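Local coordinates for protein flagellin hook IN motif family (Aeromonas hydrophila subsp. hydrophila, PDB 6XI1) that probably forms part of the calcium-stiffened extender of an RTX adhesin, a row of tandem beta-sandwich repeats that holds the bacterium's adhesive end away from the cell, at residues A72-S77 and E106-A111; G29-A34 and T116-T121. All blocks are in the same frame, centred on the assembly; numbering follows the deposited sequence.

Contact 1. Residues A72-S77 and E106-A111; sequences AGALGS and ETFTVA
The segment A72-S77, a loop that runs into strand 77-80 at S77, turns across the start of E106-A111, bringing the CA atoms of A74 and E106 to 5.6 Å, while those of S77 and F108 stay 7.9 Å apart. No backbone hydrogen bond joins the two segments; a loop between strands 66-70 and 77-80 of a cadherin-like beta-sandwich repeat is pinned instead by a side chain from strand 103-111. That side chain is E106, whose carboxylate accepts two successive amides of the loop. L75 N reaches OE2 of E106 at 2.7 Å, an almost straight bond (172°) that arrives from above the carboxylate plane. G76 N meets OE1 of E106 at 3.0 Å, on the syn lone pair. Glutamate suits the place because its chain, extended beyond CG, is long enough to carry two acceptors from the strand to the turn. Its charge has a further partner in K104, which forms a salt bridge with OE2 and also bonds to G73 O, and Y88 OH bonds to OE1, so the buried carboxylate is well satisfied. G73, at positive phi (78°), takes a backbone shape that a residue without CB adopts easily, and G76, with no side chain, lets OE1 come close to its backbone N. The CB of L75 lies 3.5 Å from OE2 of E106, and the two side chains cross at about a right angle. F108 has CG anti to its carbonyl carbon (chi1 -56°), directing the ring to the loop, where CE2 and CZ pack against G76 and S77 CA. The small methyl of A74 lies 4.2 Å from CZ of F108, and G76 O sits at the ring edge, 3.7 Å from CE2 of F108.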
ATOM      1  N   ALA A  72     -66.176 -27.448  -3.422  1.00 38.21           N
ATOM      2  CA  ALA A  72     -65.208 -27.877  -2.377  1.00 39.62           C
ATOM      3  C   ALA A  72     -64.003 -26.929  -2.458  1.00 38.95           C
ATOM      4  O   ALA A  72     -63.549 -26.678  -3.606  1.00 32.55           O
ATOM      5  CB  ALA A  72     -64.793 -29.312  -2.573  1.00 39.23           C
ATOM      6  N   GLY A  73     -63.566 -26.385  -1.321  1.00 37.32           N
ATOM      7  CA  GLY A  73     -62.358 -25.546  -1.261  1.00 38.98           C
ATOM      8  C   GLY A  73     -62.604 -24.128  -1.761  1.00 40.81           C
ATOM      9  O   GLY A  73     -61.616 -23.426  -2.047  1.00 37.23           O
ATOM     10  N   ALA A  74     -63.863 -23.684  -1.814  1.00 37.40           N
ATOM     11  CA  ALA A  74     -64.226 -22.259  -2.000  1.00 36.56           C
ATOM     12  C   ALA A  74     -63.718 -21.464  -0.805  1.00 33.56           C
ATOM     13  O   ALA A  74     -63.977 -21.869   0.320  1.00 28.30           O
ATOM     14  CB  ALA A  74     -65.722 -22.077  -2.122  1.00 36.51           C
ATOM     15  N   LEU A  75     -63.054 -20.342  -1.062  1.00 29.45           N
ATOM     16  CA  LEU A  75     -62.624 -19.372  -0.032  1.00 29.90           C
ATOM     17  C   LEU A  75     -63.715 -18.323   0.198  1.00 31.04           C
ATOM     18  O   LEU A  75     -63.777 -17.755   1.306  1.00 32.07           O
ATOM     19  CB  LEU A  75     -61.357 -18.699  -0.564  1.00 29.53           C
ATOM     20  CG  LEU A  75     -60.189 -19.659  -0.807  1.00 29.20           C
ATOM     21  CD1 LEU A  75     -59.043 -18.916  -1.475  1.00 31.11           C
ATOM     22  CD2 LEU A  75     -59.736 -20.285   0.500  1.00 31.12           C
ATOM     23  N   GLY A  76     -64.482 -18.011  -0.841  1.00 29.07           N
ATOM     24  CA  GLY A  76     -65.526 -16.972  -0.755  1.00 32.06           C
ATOM     25  C   GLY A  76     -66.856 -17.584  -0.348  1.00 31.55           C
ATOM     26  O   GLY A  76     -66.935 -18.820  -0.133  1.00 27.41           O
ATOM     27  N   SER A  77     -67.885 -16.756  -0.264  1.00 31.37           N
ATOM     28  CA  SER A  77     -69.261 -17.223   0.025  1.00 30.47           C
ATOM     29  C   SER A  77     -70.210 -16.408  -0.849  1.00 32.20           C
ATOM     30  O   SER A  77     -69.830 -15.281  -1.274  1.00 26.87           O
ATOM     31  CB  SER A  77     -69.569 -17.110   1.480  1.00 30.66           C
ATOM     32  OG  SER A  77     -69.502 -15.756   1.907  1.00 34.27           O
ATOM     33  N   GLU A 106     -64.579 -20.587  -8.390  1.00 26.79           N
ATOM     34  CA  GLU A 106     -65.462 -21.093  -7.327  1.00 27.21           C
ATOM     35  C   GLU A 106     -66.894 -21.042  -7.850  1.00 30.06           C
ATOM     36  O   GLU A 106     -67.242 -20.083  -8.581  1.00 28.87           O
ATOM     37  CB  GLU A 106     -65.326 -20.264  -6.055  1.00 31.61           C
ATOM     38  CG  GLU A 106     -63.887 -20.009  -5.657  1.00 35.30           C
ATOM     39  CD  GLU A 106     -63.699 -19.414  -4.274  1.00 36.17           C
ATOM     40  OE1 GLU A 106     -64.588 -18.671  -3.789  1.00 33.32           O
ATOM     41  OE2 GLU A 106     -62.658 -19.711  -3.673  1.00 35.33           O
ATOM     42  N   THR A 107     -67.689 -22.044  -7.488  1.00 33.62           N
ATOM     43  CA  THR A 107     -69.100 -22.161  -7.945  1.00 34.66           C
ATOM     44  C   THR A 107     -70.015 -22.232  -6.739  1.00 34.01           C
ATOM     45  O   THR A 107     -69.625 -22.781  -5.734  1.00 33.21           O
ATOM     46  CB  THR A 107     -69.328 -23.390  -8.827  1.00 36.44           C
ATOM     47  OG1 THR A 107     -69.032 -24.470  -7.951  1.00 38.36           O
ATOM     48  CG2 THR A 107     -68.505 -23.353 -10.090  1.00 37.86           C
ATOM     49  N   PHE A 108     -71.209 -21.662  -6.869  1.00 34.93           N
ATOM     50  CA  PHE A 108     -72.223 -21.645  -5.796  1.00 33.32           C
ATOM     51  C   PHE A 108     -73.553 -22.036  -6.428  1.00 33.32           C
ATOM     52  O   PHE A 108     -73.882 -21.566  -7.539  1.00 35.94           O
ATOM     53  CB  PHE A 108     -72.261 -20.297  -5.090  1.00 32.64           C
ATOM     54  CG  PHE A 108     -70.921 -19.901  -4.535  1.00 30.13           C
ATOM     55  CD1 PHE A 108     -69.945 -19.359  -5.359  1.00 29.62           C
ATOM     56  CD2 PHE A 108     -70.626 -20.121  -3.205  1.00 30.48           C
ATOM     57  CE1 PHE A 108     -68.699 -19.031  -4.846  1.00 28.92           C
ATOM     58  CE2 PHE A 108     -69.387 -19.769  -2.684  1.00 30.50           C
ATOM     59  CZ  PHE A 108     -68.433 -19.219  -3.506  1.00 30.18           C
ATOM     60  N   THR A 109     -74.248 -22.939  -5.756  1.00 35.67           N
ATOM     61  CA  THR A 109     -75.532 -23.490  -6.239  1.00 38.35           C
ATOM     62  C   THR A 109     -76.644 -22.752  -5.502  1.00 31.85           C
ATOM     63  O   THR A 109     -76.605 -22.714  -4.270  1.00 32.20           O
ATOM     64  CB  THR A 109     -75.576 -25.012  -6.071  1.00 44.44           C
ATOM     65  OG1 THR A 109     -74.555 -25.542  -6.917  1.00 40.27           O
ATOM     66  CG2 THR A 109     -76.924 -25.578  -6.464  1.00 48.56           C
ATOM     67  N   VAL A 110     -77.560 -22.136  -6.247  1.00 34.65           N
ATOM     68  CA  VAL A 110     -78.778 -21.489  -5.665  1.00 36.05           C
ATOM     69  C   VAL A 110     -80.009 -22.253  -6.174  1.00 33.56           C
ATOM     70  O   VAL A 110     -79.889 -22.956  -7.207  1.00 36.14           O
ATOM     71  CB  VAL A 110     -78.845 -19.980  -5.981  1.00 32.09           C
ATOM     72  CG1 VAL A 110     -77.717 -19.209  -5.299  1.00 32.75           C
ATOM     73  CG2 VAL A 110     -78.855 -19.716  -7.471  1.00 31.85           C
ATOM     74  N   ALA A 111     -81.159 -22.080  -5.516  1.00 43.54           N
ATOM     75  CA  ALA A 111     -82.411 -22.822  -5.826  1.00 45.72           C
ATOM     76  C   ALA A 111     -83.650 -21.915  -5.739  1.00 43.33           C
ATOM     77  O   ALA A 111     -83.706 -21.032  -4.823  1.00 39.25           O
ATOM     78  CB  ALA A 111     -82.556 -24.013  -4.905  1.00 48.94           C
TER

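Contact 2. Residues G29-A34 and T116-T121; sequences GSDTGA and TTHTVT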
ATOM      1  N   GLY A  29     -80.163 -14.844 -16.319  1.00 34.88           N
ATOM      2  CA  GLY A  29     -79.581 -13.568 -15.842  1.00 38.49           C
ATOM      3  C   GLY A  29     -78.073 -13.694 -15.633  1.00 35.67           C
ATOM      4  O   GLY A  29     -77.458 -14.595 -16.253  1.00 34.48           O
ATOM      5  N   SER A  30     -77.491 -12.873 -14.768  1.00 36.70           N
ATOM      6  CA  SER A  30     -76.023 -12.895 -14.531  1.00 37.25           C
ATOM      7  C   SER A  30     -75.707 -14.024 -13.544  1.00 31.25           C
ATOM      8  O   SER A  30     -76.207 -14.025 -12.392  1.00 30.21           O
ATOM      9  CB  SER A  30     -75.434 -11.552 -14.132  1.00 40.22           C
ATOM     10  OG  SER A  30     -76.334 -10.791 -13.366  1.00 52.74           O
ATOM     11  N   ASP A  31     -74.947 -15.002 -14.023  1.00 30.45           N
ATOM     12  CA  ASP A  31     -74.518 -16.166 -13.197  1.00 29.74           C
ATOM     13  C   ASP A  31     -72.988 -16.306 -13.245  1.00 29.48           C
ATOM     14  O   ASP A  31     -72.509 -17.423 -13.032  1.00 28.42           O
ATOM     15  CB  ASP A  31     -75.185 -17.449 -13.685  1.00 31.23           C
ATOM     16  CG  ASP A  31     -74.988 -17.741 -15.160  1.00 31.22           C
ATOM     17  OD1 ASP A  31     -74.210 -17.042 -15.811  1.00 30.59           O
ATOM     18  OD2 ASP A  31     -75.611 -18.707 -15.640  1.00 36.09           O
ATOM     19  N   THR A  32     -72.277 -15.249 -13.655  1.00 27.64           N
ATOM     20  CA  THR A  32     -70.790 -15.205 -13.638  1.00 26.93           C
ATOM     21  C   THR A  32     -70.340 -13.886 -13.031  1.00 27.90           C
ATOM     22  O   THR A  32     -71.116 -12.904 -12.970  1.00 27.20           O
ATOM     23  CB  THR A  32     -70.133 -15.396 -15.005  1.00 28.93           C
ATOM     24  OG1 THR A  32     -70.471 -14.279 -15.816  1.00 32.42           O
ATOM     25  CG2 THR A  32     -70.532 -16.664 -15.718  1.00 30.21           C
ATOM     26  N   GLY A  33     -69.128 -13.896 -12.510  1.00 27.12           N
ATOM     27  CA  GLY A  33     -68.578 -12.762 -11.771  1.00 25.22           C
ATOM     28  C   GLY A  33     -67.088 -12.948 -11.648  1.00 28.68           C
ATOM     29  O   GLY A  33     -66.615 -14.113 -11.826  1.00 26.48           O
ATOM     30  N   ALA A  34     -66.388 -11.845 -11.409  1.00 26.91           N
ATOM     31  CA  ALA A  34     -64.908 -11.813 -11.373  1.00 28.71           C
ATOM     32  C   ALA A  34     -64.494 -10.834 -10.285  1.00 31.60           C
ATOM     33  O   ALA A  34     -65.155  -9.789 -10.133  1.00 28.39           O
ATOM     34  CB  ALA A  34     -64.353 -11.414 -12.714  1.00 29.51           C
ATOM     35  N   THR A 116     -85.545 -26.038  -8.207  1.00 43.97           N
ATOM     36  CA  THR A 116     -84.751 -25.929  -9.455  1.00 44.15           C
ATOM     37  C   THR A 116     -83.450 -25.176  -9.131  1.00 44.93           C
ATOM     38  O   THR A 116     -83.507 -24.118  -8.481  1.00 43.72           O
ATOM     39  CB  THR A 116     -85.523 -25.233 -10.570  1.00 46.69           C
ATOM     40  OG1 THR A 116     -86.831 -25.811 -10.643  1.00 55.01           O
ATOM     41  CG2 THR A 116     -84.787 -25.336 -11.888  1.00 48.05           C
ATOM     42  N   THR A 117     -82.306 -25.721  -9.540  1.00 46.03           N
ATOM     43  CA  THR A 117     -80.980 -25.204  -9.122  1.00 44.51           C
ATOM     44  C   THR A 117     -80.333 -24.451 -10.281  1.00 41.10           C
ATOM     45  O   THR A 117     -80.637 -24.709 -11.452  1.00 42.25           O
ATOM     46  CB  THR A 117     -80.031 -26.293  -8.600  1.00 46.71           C
ATOM     47  OG1 THR A 117     -79.888 -27.215  -9.678  1.00 45.53           O
ATOM     48  CG2 THR A 117     -80.520 -26.967  -7.338  1.00 45.28           C
ATOM     49  N   HIS A 118     -79.468 -23.511  -9.931  1.00 37.70           N
ATOM     50  CA  HIS A 118     -78.605 -22.809 -10.900  1.00 32.53           C
ATOM     51  C   HIS A 118     -77.250 -22.599 -10.229  1.00 28.53           C
ATOM     52  O   HIS A 118     -77.226 -22.427  -8.995  1.00 31.71           O
ATOM     53  CB  HIS A 118     -79.254 -21.498 -11.334  1.00 31.84           C
ATOM     54  CG  HIS A 118     -78.707 -20.975 -12.614  1.00 32.54           C
ATOM     55  ND1 HIS A 118     -79.093 -21.474 -13.821  1.00 32.69           N
ATOM     56  CD2 HIS A 118     -77.817 -19.991 -12.879  1.00 32.88           C
ATOM     57  CE1 HIS A 118     -78.461 -20.837 -14.795  1.00 35.03           C
ATOM     58  NE2 HIS A 118     -77.682 -19.898 -14.240  1.00 31.44           N
ATOM     59  N   THR A 119     -76.205 -22.498 -11.037  1.00 33.06           N
ATOM     60  CA  THR A 119     -74.828 -22.268 -10.533  1.00 34.24           C
ATOM     61  C   THR A 119     -74.360 -20.867 -10.914  1.00 28.89           C
ATOM     62  O   THR A 119     -74.529 -20.472 -12.069  1.00 29.94           O
ATOM     63  CB  THR A 119     -73.885 -23.362 -11.037  1.00 37.47           C
ATOM     64  OG1 THR A 119     -74.476 -24.602 -10.657  1.00 40.66           O
ATOM     65  CG2 THR A 119     -72.504 -23.258 -10.430  1.00 36.86           C
ATOM     66  N   VAL A 120     -73.799 -20.163  -9.940  1.00 29.60           N
ATOM     67  CA  VAL A 120     -73.028 -18.905 -10.153  1.00 28.66           C
ATOM     68  C   VAL A 120     -71.541 -19.280 -10.116  1.00 27.72           C
ATOM     69  O   VAL A 120     -71.146 -19.958  -9.151  1.00 29.01           O
ATOM     70  CB  VAL A 120     -73.383 -17.845  -9.094  1.00 33.66           C
ATOM     71  CG1 VAL A 120     -72.538 -16.576  -9.261  1.00 35.55           C
ATOM     72  CG2 VAL A 120     -74.878 -17.521  -9.136  1.00 37.60           C
ATOM     73  N   THR A 121     -70.789 -18.833 -11.128  1.00 28.29           N
ATOM     74  CA  THR A 121     -69.344 -19.124 -11.318  1.00 27.63           C
ATOM     75  C   THR A 121     -68.551 -17.836 -11.098  1.00 26.51           C
ATOM     76  O   THR A 121     -68.743 -16.859 -11.887  1.00 27.59           O
ATOM     77  CB  THR A 121     -69.114 -19.726 -12.706  1.00 31.85           C
ATOM     78  OG1 THR A 121     -69.959 -20.876 -12.737  1.00 31.59           O
ATOM     79  CG2 THR A 121     -67.681 -20.132 -13.003  1.00 32.53           C
TER
HETATM   80  O   HOH W   1     -72.331 -19.893 -13.977  1.00 35.04           O
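A parallel pairing of strand 26-36 with strand 117-125, the first and last strands of the repeat, contains this contact, flanked by a His-carboxylate hydrogen bond. T32 is bridged to T121, their CA atoms 4.8 Å apart. T121 N donates to D31 O at 2.9 Å (165°), and G33 N returns a weak bond to T121 O. The same two carbonyls receive CA-H...O contacts, V120 CA lying 3.3 Å from D31 O and T32 CA 3.2 Å from T121 O. In this seven-stranded beta-sandwich the pairing is parallel, whereas the other neighbouring strands run antiparallel. Beside it, H118 NE2 donates to OD2 of D31 at 2.8 Å, using the anti lone pair. Carboxylate and imidazole planes are nearly coplanar, 11° apart, and OD2 itself lies close to the ring plane. D31 CG stands between its own N and carbonyl carbon (chi1 54°), which turns the short acid toward H118, and histidine suits the site by presenting an N-H at the far corner of its ring. A water bridges the strands, giving its protons to D31 O and T119 O and accepting from T121 OG1, 2.9 Å away, so threonine contributes a hydroxyl donor.

Contacts 1 and 2 lie about 10 Å apart, centre to centre, in the same repeat, and strands 103-111 and 117-125, consecutive in the chain and antiparallel neighbours in the sheet, connect them. The join is made directly: F108 O and V120 N are 2.8 Å apart, as are V110 N and H118 O, both probable hydrogen bonds, while T107 CB packs 3.6 Å from T119 CG2. Along the chain, contact 1 is nested within the loop that contact 2 closes. Neither is a calcium site: the side chains of L75 and H118 are about 11 and 14 Å from bound calcium ions.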